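Local atomic coordinates of importin-95 (Chaetomium thermophilum, PDB entry 4XRI), a protein that probably works as a nuclear transport receptor of the importin-beta family, binding a small GTPase and taking protein cargo into the nucleus. Residues Ala832-Phe835 against Arg836-Trp839; Leu797-Ser800 against Ile801-Pro805; Glu809-Met812 against Arg813-Gly817; Arg865-Val868 against Lys869-Ile872. The protein carries 2 engineered substitutions. One frame throughout, in Å; residues are numbered along the deposited sequence.

Interaction 1. Residues Ala832-Phe835 against Arg836-Trp839; sequences ADAF and RQDW
Arg836 N donates to Ala832 O at 3.0 Å, closing the last turn of the short helix 832-835 before the chain leads through Gln837, the N-cap residue, into helix 838-849. On one flank of this junction Asp833 and Arg836 run side by side in the same direction. Arg836 CG sits between its backbone N and carbonyl carbon (chi1 60°), and the chain continues extended to NE, which brings the guanidinium alongside the aspartate. The two flat groups lie only 21° apart, and Asp833 OD1 meets Arg836 NH1 at 2.6 Å in a salt bridge. Gln837 turns back to the carbonyl three residues before it: its NE2 donates to Ala834 O at 2.9 Å in a nearly straight bond (172°), with the acceptor almost in the plane of the amide. With an alanine in place of this glutamine the NE2 donor is gone, and Ala834 O would probably lose its side-chain partner. Phe835 turns the other way, packing edge-to-face with Phe795 and against helix 809-825. The chemistry is thus divided: an exposed charge pair links two residues of the helix-end turn, while a neutral amide bond ties the N-cap residue of helix 838-849 to a carbonyl of helix 832-835.

Interaction 2. Residues Leu797-Ser800 against Ile801-Pro805; sequences LLNS and IANDP
Leu797 opens the last turns of helix 791-802 by accepting from Ile801 N, 2.9 Å from its O. Its side chain also reaches forward, CD1 lying 3.9 Å from Ile801 CG1, and the pair faces Met768 of helix 754-780. Leu798 O takes the next amide, Ala802 N, while the leucine side chain itself is directed to Ser815 and Ile819 of helix 809-825. Asn799 accepts Asn803 N at 2.9 Å through its O, and the two asparagine side chains also meet. Asn799 CG lies anti to the backbone N (chi1 180°), which sends its amide outward from the helix; Asn803 ND2 comes back to within 3.1 Å of Asn799 ND2, with the amide planes 90° apart. As modelled these are two donors, a contact rather than a hydrogen bond. A glycine in place of Asn799 would remove the amide and would probably open a gap beside Trp839 and leave the Asn803 side chain freer to turn. Ser800 directs its OG to Arg764, and its O sits 3.4 Å from Asp804 CB, where the helix has ended. Such a C-terminal helix turn, its leucine and isoleucine side chains packed on neighbouring helices, leads into the short link between successive helices of an alpha-solenoid, as in HEAT-repeat proteins.

Interaction 3. Residues Glu809-Met812 against Arg813-Gly817; sequences EALM and RASMG. With SO4 (sulfate ion), chain E.
Glu809 and Arg813 face each other across the first turn of helix 809-825, a helix start in the alpha-helical superhelix of this importin. A sulfate ion, probably from the crystallisation liquor, sits at this N-terminus, where its O1 accepts from Glu809 N at 2.6 Å. The acidic and basic side chains meet at an angle, carboxylate and guanidinium planes being 68° apart, and the salt bridge from Glu809 OE2 to Arg813 NH1 is long at 3.8 Å. A bend at chi3 (65°) folds the arginine back along the helix, which lays one face of its guanidinium over Ala810 CA while Glu809 CG approaches the edge, 3.5 Å from Arg813 NH1. Thr857 OG1 ties the pair together from helix 855-872, bonding to both Glu809 OE2 and Arg813 NH1; Gly854 N adds a further bond to the carboxylate.

Two residues further along, Ser815 grips Leu811 O twice. Ser815 OG donates to Leu811 O at 2.6 Å and Ser815 N to the same Leu811 O at 3.0 Å, the two arriving from opposite faces of the carbonyl plane. This internal bond satisfies a buried hydroxyl within an apolar surrounding, beside Leu798 and Ile801 of helix 791-802. The Glu809 N-H at the helix start, by contrast, is taken by the sulfate, and the positive end of the helix dipole would be expected to favour the anion bound there, while the Glu809 carboxylate is bonded to Gly854 and Thr857 and only loosely to Arg813.

Interaction 4. Residues Arg865-Val868 against Lys869-Ile872; sequences REQV and KRQI
Arg865 and Lys869 lie side by side on helix 855-872 and point the same way, the lysine stretched out in full so that its NZ comes 4.0 Å from Arg865 CD. The contact is made by the alkyl parts of the two chains; the charged atoms stay further apart, with Arg865 NE 4.7 Å from Lys869 NZ. On another side of the helix Gln867 and Arg870 are set almost at right angles, amide against guanidinium planes at 85°. Gln867 OE1 lies 2.8 Å from Arg870 NH1, but the angle is too poor for a hydrogen bond, and the firm polar link of this glutamine is from its NE2 to Gly820 O on helix 809-825. Val868 and Ile872 cross obliquely, Val868 CG1 to Ile872 CD1 at 3.4 Å, a closeness that is doubtful as evidence of strain. The isoleucine CG1 stands anti to its carbonyl carbon (chi1 -83°), and the bend at chi2 (84°) then brings CD1 back toward the preceding turn.

Val868 O is shared by two donors in the last turn. It receives Gln871 N at 2.6 Å, from well above the carbonyl plane, and Ile872 N at 3.1 Å, whereas the regular partner of Gln871 N, the O of Gln867, is only weakly bonded. The positive groups of Arg865 and Lys869 would be expected to repel mildly, so that contact rests on their alkyl parts, while the buried side of the helix is left to Val868 and the two glutamines.

How the interactions relate
Along the chain the order is interaction 2, 3, 1 and 4, each closing before the next opens, in five helices between 791 and 872. Interactions 1 and 4 have centres about 10 Å apart and meet where Gln871 lies against Ala832 and Phe835. Interactions 2 and 3, about 11 Å apart, join through Ile801 and Leu798 packing on Leu811, Met812 and Ser815. Trp839 of interaction 1 rests on Asn799 and Ala802, coupling it to interaction 2. The remaining pairs do not touch. Each contact lies within one turn or at one end of a helix, while the touching side chains bind neighbouring helices into the C-terminal end of the superhelix.

Interaction 1. Residues Ala832-Phe835 against Arg836-Trp839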
loop_
_atom_site.group_PDB
_atom_site.type_symbol
_atom_site.label_atom_id
_atom_site.label_comp_id
_atom_site.label_asym_id
_atom_site.label_seq_id
_atom_site.Cartn_x
_atom_site.Cartn_y
_atom_site.Cartn_z
ATOM N N ALA A 832 27.100 12.152 35.117
ATOM C CA ALA A 832 28.083 12.894 34.331
ATOM C C ALA A 832 28.989 11.951 33.549
ATOM O O ALA A 832 29.340 12.225 32.403
ATOM C CB ALA A 832 28.911 13.800 35.232
ATOM N N ASP A 833 29.352 10.834 34.175
ATOM C CA ASP A 833 30.183 9.819 33.533
ATOM C C ASP A 833 29.528 9.258 32.278
ATOM O O ASP A 833 30.138 9.212 31.209
ATOM C CB ASP A 833 30.481 8.676 34.505
ATOM C CG ASP A 833 31.428 9.084 35.612
ATOM O OD1 ASP A 833 32.113 10.117 35.454
ATOM O OD2 ASP A 833 31.488 8.372 36.636
ATOM N N ALA A 834 28.281 8.828 32.418
ATOM C CA ALA A 834 27.556 8.216 31.312
ATOM C C ALA A 834 27.241 9.221 30.205
ATOM O O ALA A 834 27.057 8.839 29.050
ATOM C CB ALA A 834 26.272 7.568 31.819
ATOM N N PHE A 835 27.179 10.500 30.558
ATOM C CA PHE A 835 26.818 11.538 29.596
ATOM C C PHE A 835 28.007 12.032 28.779
ATOM O O PHE A 835 27.857 12.379 27.607
ATOM C CB PHE A 835 26.160 12.718 30.315
ATOM C CG PHE A 835 24.705 12.503 30.624
ATOM C CD1 PHE A 835 24.189 12.844 31.863
ATOM C CD2 PHE A 835 23.851 11.967 29.673
ATOM C CE1 PHE A 835 22.851 12.649 32.152
ATOM C CE2 PHE A 835 22.511 11.771 29.955
ATOM C CZ PHE A 835 22.011 12.113 31.197
ATOM N N ARG A 836 29.185 12.057 29.395
ATOM C CA ARG A 836 30.383 12.558 28.728
ATOM C C ARG A 836 30.948 11.541 27.739
ATOM O O ARG A 836 31.927 11.822 27.045
ATOM C CB ARG A 836 31.451 12.941 29.755
ATOM C CG ARG A 836 31.897 11.795 30.647
ATOM C CD ARG A 836 32.920 12.252 31.674
ATOM N NE ARG A 836 33.214 11.206 32.649
ATOM C CZ ARG A 836 34.290 11.194 33.429
ATOM N NH1 ARG A 836 34.477 10.202 34.288
ATOM N NH2 ARG A 836 35.183 12.172 33.345
ATOM N N GLN A 837 30.336 10.360 27.683
ATOM C CA GLN A 837 30.704 9.356 26.691
ATOM C C GLN A 837 30.520 9.925 25.290
ATOM O O GLN A 837 29.624 10.738 25.054
ATOM C CB GLN A 837 29.877 8.081 26.864
ATOM C CG GLN A 837 30.279 7.231 28.056
ATOM C CD GLN A 837 29.419 5.989 28.196
ATOM O OE1 GLN A 837 29.867 4.876 27.922
ATOM N NE2 GLN A 837 28.177 6.177 28.622
ATOM N N ASP A 838 31.370 9.497 24.365
ATOM C CA ASP A 838 31.415 10.099 23.038
ATOM C C ASP A 838 30.206 9.760 22.172
ATOM O O ASP A 838 29.774 10.583 21.363
ATOM C CB ASP A 838 32.694 9.678 22.316
ATOM C CG ASP A 838 33.943 10.220 22.982
ATOM O OD1 ASP A 838 33.879 11.333 23.545
ATOM O OD2 ASP A 838 34.985 9.530 22.948
ATOM N N TRP A 839 29.657 8.561 22.337
ATOM C CA TRP A 839 28.525 8.148 21.511
ATOM C C TRP A 839 27.281 8.961 21.849
ATOM O O TRP A 839 26.427 9.185 20.991
ATOM C CB TRP A 839 28.246 6.649 21.662
ATOM C CG TRP A 839 27.786 6.206 23.027
ATOM C CD1 TRP A 839 28.565 5.714 24.035
ATOM C CD2 TRP A 839 26.439 6.188 23.518
ATOM N NE1 TRP A 839 27.791 5.402 25.126
ATOM C CE2 TRP A 839 26.480 5.685 24.835
ATOM C CE3 TRP A 839 25.202 6.557 22.978
ATOM C CZ2 TRP A 839 25.338 5.538 25.617
ATOM C CZ3 TRP A 839 24.067 6.415 23.757
ATOM C CH2 TRP A 839 24.143 5.903 25.060
#

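Interaction 2. Residues Leu797-Ser800 against Ile801-Pro805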
loop_
_atom_site.group_PDB
_atom_site.type_symbol
_atom_site.label_atom_id
_atom_site.label_comp_id
_atom_site.label_asym_id
_atom_site.label_seq_id
_atom_site.Cartn_x
_atom_site.Cartn_y
_atom_site.Cartn_z
ATOM N N LEU A 797 19.921 0.924 25.657
ATOM C CA LEU A 797 19.025 1.062 24.517
ATOM C C LEU A 797 19.358 2.299 23.693
ATOM O O LEU A 797 19.374 2.247 22.464
ATOM C CB LEU A 797 17.573 1.121 24.986
ATOM C CG LEU A 797 16.534 1.435 23.910
ATOM C CD1 LEU A 797 16.629 0.452 22.751
ATOM C CD2 LEU A 797 15.157 1.399 24.521
ATOM N N LEU A 798 19.618 3.409 24.381
ATOM C CA LEU A 798 20.033 4.647 23.727
ATOM C C LEU A 798 21.225 4.408 22.808
ATOM O O LEU A 798 21.265 4.899 21.680
ATOM C CB LEU A 798 20.383 5.717 24.765
ATOM C CG LEU A 798 19.232 6.423 25.480
ATOM C CD1 LEU A 798 19.777 7.311 26.595
ATOM C CD2 LEU A 798 18.420 7.246 24.497
ATOM N N ASN A 799 22.189 3.637 23.299
ATOM C CA ASN A 799 23.372 3.298 22.522
ATOM C C ASN A 799 23.047 2.390 21.345
ATOM O O ASN A 799 23.610 2.539 20.261
ATOM C CB ASN A 799 24.421 2.637 23.417
ATOM C CG ASN A 799 25.673 2.252 22.657
ATOM O OD1 ASN A 799 26.440 3.114 22.226
ATOM N ND2 ASN A 799 25.890 0.952 22.492
ATOM N N SER A 800 22.134 1.448 21.564
ATOM C CA SER A 800 21.715 0.529 20.514
ATOM C C SER A 800 21.054 1.291 19.372
ATOM O O SER A 800 21.277 0.996 18.197
ATOM C CB SER A 800 20.757 -0.524 21.073
ATOM O OG SER A 800 20.442 -1.497 20.093
ATOM N N ILE A 801 20.243 2.278 19.734
ATOM C CA ILE A 801 19.576 3.136 18.764
ATOM C C ILE A 801 20.593 3.972 17.992
ATOM O O ILE A 801 20.476 4.153 16.778
ATOM C CB ILE A 801 18.562 4.065 19.455
ATOM C CG1 ILE A 801 17.449 3.241 20.105
ATOM C CG2 ILE A 801 17.979 5.064 18.467
ATOM C CD1 ILE A 801 16.499 4.066 20.927
ATOM N N ALA A 802 21.595 4.470 18.709
ATOM C CA ALA A 802 22.633 5.294 18.104
ATOM C C ALA A 802 23.463 4.498 17.099
ATOM O O ALA A 802 23.880 5.029 16.071
ATOM C CB ALA A 802 23.530 5.887 19.179
ATOM N N ASN A 803 23.692 3.223 17.398
ATOM C CA ASN A 803 24.521 2.379 16.544
ATOM C C ASN A 803 23.734 1.704 15.424
ATOM O O ASN A 803 24.294 0.946 14.633
ATOM C CB ASN A 803 25.229 1.314 17.382
ATOM C CG ASN A 803 26.183 1.913 18.399
ATOM O OD1 ASN A 803 26.675 3.028 18.225
ATOM N ND2 ASN A 803 26.453 1.171 19.468
ATOM N N ASP A 804 22.436 1.981 15.361
ATOM C CA ASP A 804 21.581 1.405 14.328
ATOM C C ASP A 804 21.153 2.477 13.334
ATOM O O ASP A 804 20.382 3.370 13.679
ATOM C CB ASP A 804 20.352 0.740 14.957
ATOM C CG ASP A 804 19.562 -0.107 13.966
ATOM O OD1 ASP A 804 19.783 0.017 12.742
ATOM O OD2 ASP A 804 18.708 -0.897 14.419
ATOM N N PRO A 805 21.646 2.381 12.086
ATOM C CA PRO A 805 21.346 3.335 11.011
ATOM C C PRO A 805 19.873 3.333 10.608
ATOM O O PRO A 805 19.434 4.222 9.881
ATOM C CB PRO A 805 22.230 2.850 9.855
ATOM C CG PRO A 805 22.464 1.409 10.140
ATOM C CD PRO A 805 22.545 1.306 11.632
#

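Interaction 3. Residues Glu809-Met812 against Arg813-Gly817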
loop_
_atom_site.group_PDB
_atom_site.type_symbol
_atom_site.label_atom_id
_atom_site.label_comp_id
_atom_site.label_asym_id
_atom_site.label_seq_id
_atom_site.Cartn_x
_atom_site.Cartn_y
_atom_site.Cartn_z
ATOM N N GLU A 809 12.536 9.898 12.768
ATOM C CA GLU A 809 12.691 11.192 13.420
ATOM C C GLU A 809 12.102 11.156 14.825
ATOM O O GLU A 809 12.693 11.676 15.773
ATOM C CB GLU A 809 12.030 12.301 12.601
ATOM C CG GLU A 809 11.897 13.608 13.360
ATOM C CD GLU A 809 11.642 14.794 12.453
ATOM O OE1 GLU A 809 11.676 14.620 11.216
ATOM O OE2 GLU A 809 11.413 15.904 12.979
ATOM N N ALA A 810 10.937 10.527 14.948
ATOM C CA ALA A 810 10.249 10.405 16.229
ATOM C C ALA A 810 11.094 9.659 17.257
ATOM O O ALA A 810 11.110 10.014 18.435
ATOM C CB ALA A 810 8.912 9.705 16.042
ATOM N N LEU A 811 11.800 8.630 16.802
ATOM C CA LEU A 811 12.629 7.823 17.689
ATOM C C LEU A 811 13.809 8.630 18.221
ATOM O O LEU A 811 14.143 8.555 19.405
ATOM C CB LEU A 811 13.130 6.572 16.967
ATOM C CG LEU A 811 14.071 5.662 17.759
ATOM C CD1 LEU A 811 13.440 5.254 19.081
ATOM C CD2 LEU A 811 14.448 4.436 16.938
ATOM N N MET A 812 14.430 9.411 17.343
ATOM C CA MET A 812 15.562 10.239 17.738
ATOM C C MET A 812 15.104 11.377 18.641
ATOM O O MET A 812 15.796 11.740 19.590
ATOM C CB MET A 812 16.288 10.788 16.508
ATOM C CG MET A 812 16.789 9.709 15.559
ATOM S SD MET A 812 17.646 8.358 16.394
ATOM C CE MET A 812 19.109 9.192 17.005
ATOM N N ARG A 813 13.934 11.933 18.343
ATOM C CA ARG A 813 13.359 12.980 19.180
ATOM C C ARG A 813 13.089 12.455 20.587
ATOM O O ARG A 813 13.506 13.060 21.578
ATOM C CB ARG A 813 12.068 13.523 18.560
ATOM C CG ARG A 813 11.412 14.627 19.378
ATOM C CD ARG A 813 10.337 15.361 18.592
ATOM N NE ARG A 813 9.208 14.501 18.246
ATOM C CZ ARG A 813 8.979 14.012 17.032
ATOM N NH1 ARG A 813 9.802 14.298 16.032
ATOM N NH2 ARG A 813 7.922 13.241 16.816
ATOM N N ALA A 814 12.400 11.319 20.662
ATOM C CA ALA A 814 12.085 10.679 21.937
ATOM C C ALA A 814 13.347 10.343 22.725
ATOM O O ALA A 814 13.370 10.442 23.953
ATOM C CB ALA A 814 11.263 9.422 21.706
ATOM N N SER A 815 14.393 9.947 22.006
ATOM C CA SER A 815 15.673 9.612 22.622
ATOM C C SER A 815 16.314 10.842 23.250
ATOM O O SER A 815 16.788 10.794 24.387
ATOM C CB SER A 815 16.619 8.997 21.591
ATOM O OG SER A 815 16.076 7.805 21.054
ATOM N N MET A 816 16.328 11.941 22.498
ATOM C CA MET A 816 16.811 13.220 23.006
ATOM C C MET A 816 16.037 13.611 24.257
ATOM O O MET A 816 16.619 14.067 25.242
ATOM C CB MET A 816 16.683 14.319 21.942
ATOM C CG MET A 816 17.505 14.107 20.677
ATOM S SD MET A 816 19.290 14.184 20.921
ATOM C CE MET A 816 19.703 12.447 21.068
ATOM N N GLY A 817 14.722 13.422 24.204
ATOM C CA GLY A 817 13.856 13.732 25.324
ATOM C C GLY A 817 14.232 12.972 26.578
ATOM O O GLY A 817 14.289 13.545 27.663
HETATM S S SO4 E . 10.944 9.533 9.360
HETATM O O1 SO4 E . 12.135 9.605 10.202
HETATM O O2 SO4 E . 9.977 10.530 9.807
HETATM O O3 SO4 E . 10.354 8.201 9.453
HETATM O O4 SO4 E . 11.321 9.803 7.976
#

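Interaction 4. Residues Arg865-Val868 against Lys869-Ile872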
loop_
_atom_site.group_PDB
_atom_site.type_symbol
_atom_site.label_atom_id
_atom_site.label_comp_id
_atom_site.label_asym_id
_atom_site.label_seq_id
_atom_site.Cartn_x
_atom_site.Cartn_y
_atom_site.Cartn_z
ATOM N N ARG A 865 21.431 18.624 24.517
ATOM C CA ARG A 865 22.813 19.089 24.561
ATOM C C ARG A 865 23.067 19.948 25.793
ATOM O O ARG A 865 24.039 19.739 26.521
ATOM C CB ARG A 865 23.160 19.884 23.302
ATOM C CG ARG A 865 24.488 20.619 23.398
ATOM C CD ARG A 865 24.763 21.448 22.155
ATOM N NE ARG A 865 23.639 22.314 21.816
ATOM C CZ ARG A 865 23.640 23.177 20.806
ATOM N NH1 ARG A 865 24.713 23.297 20.035
ATOM N NH2 ARG A 865 22.570 23.923 20.570
ATOM N N GLU A 866 22.178 20.912 26.019
ATOM C CA GLU A 866 22.293 21.814 27.153
ATOM C C GLU A 866 22.205 21.035 28.461
ATOM O O GLU A 866 22.996 21.259 29.374
ATOM C CB GLU A 866 21.209 22.891 27.102
ATOM C CG GLU A 866 21.662 24.227 27.658
ATOM C CD GLU A 866 22.736 24.864 26.802
ATOM O OE1 GLU A 866 22.634 24.770 25.561
ATOM O OE2 GLU A 866 23.685 25.446 27.369
ATOM N N GLN A 867 21.252 20.111 28.540
ATOM C CA GLN A 867 21.097 19.246 29.714
ATOM C C GLN A 867 22.358 18.441 30.003
ATOM O O GLN A 867 22.787 18.291 31.148
ATOM C CB GLN A 867 19.918 18.295 29.510
ATOM C CG GLN A 867 18.554 18.959 29.639
ATOM C CD GLN A 867 18.246 19.415 31.057
ATOM O OE1 GLN A 867 18.824 20.384 31.551
ATOM N NE2 GLN A 867 17.328 18.715 31.717
ATOM N N VAL A 868 22.937 17.909 28.934
ATOM C CA VAL A 868 24.231 17.227 29.003
ATOM C C VAL A 868 25.271 18.186 29.567
ATOM O O VAL A 868 25.703 17.981 30.672
ATOM C CB VAL A 868 24.664 16.690 27.639
ATOM C CG1 VAL A 868 26.063 16.109 27.687
ATOM C CG2 VAL A 868 23.716 15.599 27.215
ATOM N N LYS A 869 25.574 19.280 28.871
ATOM C CA LYS A 869 26.515 20.295 29.348
ATOM C C LYS A 869 26.337 20.707 30.815
ATOM O O LYS A 869 27.318 20.844 31.533
ATOM C CB LYS A 869 26.417 21.524 28.438
ATOM C CG LYS A 869 27.063 21.331 27.089
ATOM C CD LYS A 869 27.050 22.575 26.259
ATOM C CE LYS A 869 27.765 22.347 24.943
ATOM N NZ LYS A 869 27.641 23.513 24.023
ATOM N N ARG A 870 25.097 20.881 31.266
ATOM C CA ARG A 870 24.856 21.249 32.663
ATOM C C ARG A 870 25.124 20.070 33.597
ATOM O O ARG A 870 25.254 20.242 34.808
ATOM C CB ARG A 870 23.425 21.764 32.868
ATOM C CG ARG A 870 23.060 22.926 31.954
ATOM C CD ARG A 870 21.957 23.799 32.541
ATOM N NE ARG A 870 20.759 23.042 32.895
ATOM C CZ ARG A 870 19.519 23.486 32.720
ATOM N NH1 ARG A 870 18.487 22.732 33.077
ATOM N NH2 ARG A 870 19.308 24.682 32.186
ATOM N N GLN A 871 25.199 18.870 33.029
ATOM C CA GLN A 871 25.600 17.681 33.778
ATOM C C GLN A 871 27.122 17.595 33.934
ATOM O O GLN A 871 27.617 17.285 35.018
ATOM C CB GLN A 871 25.082 16.409 33.097
ATOM C CG GLN A 871 23.745 15.924 33.625
ATOM C CD GLN A 871 23.879 15.160 34.933
ATOM O OE1 GLN A 871 24.854 14.439 35.144
ATOM N NE2 GLN A 871 22.900 15.318 35.820
ATOM N N ILE A 872 27.873 17.844 32.859
ATOM C CA ILE A 872 29.331 17.605 32.892
ATOM C C ILE A 872 29.997 18.293 34.090
ATOM O O ILE A 872 30.876 17.726 34.741
ATOM C CB ILE A 872 30.044 18.078 31.563
ATOM C CG1 ILE A 872 29.934 17.009 30.463
ATOM C CG2 ILE A 872 31.441 18.527 31.821
ATOM C CD1 ILE A 872 28.632 17.108 29.708
#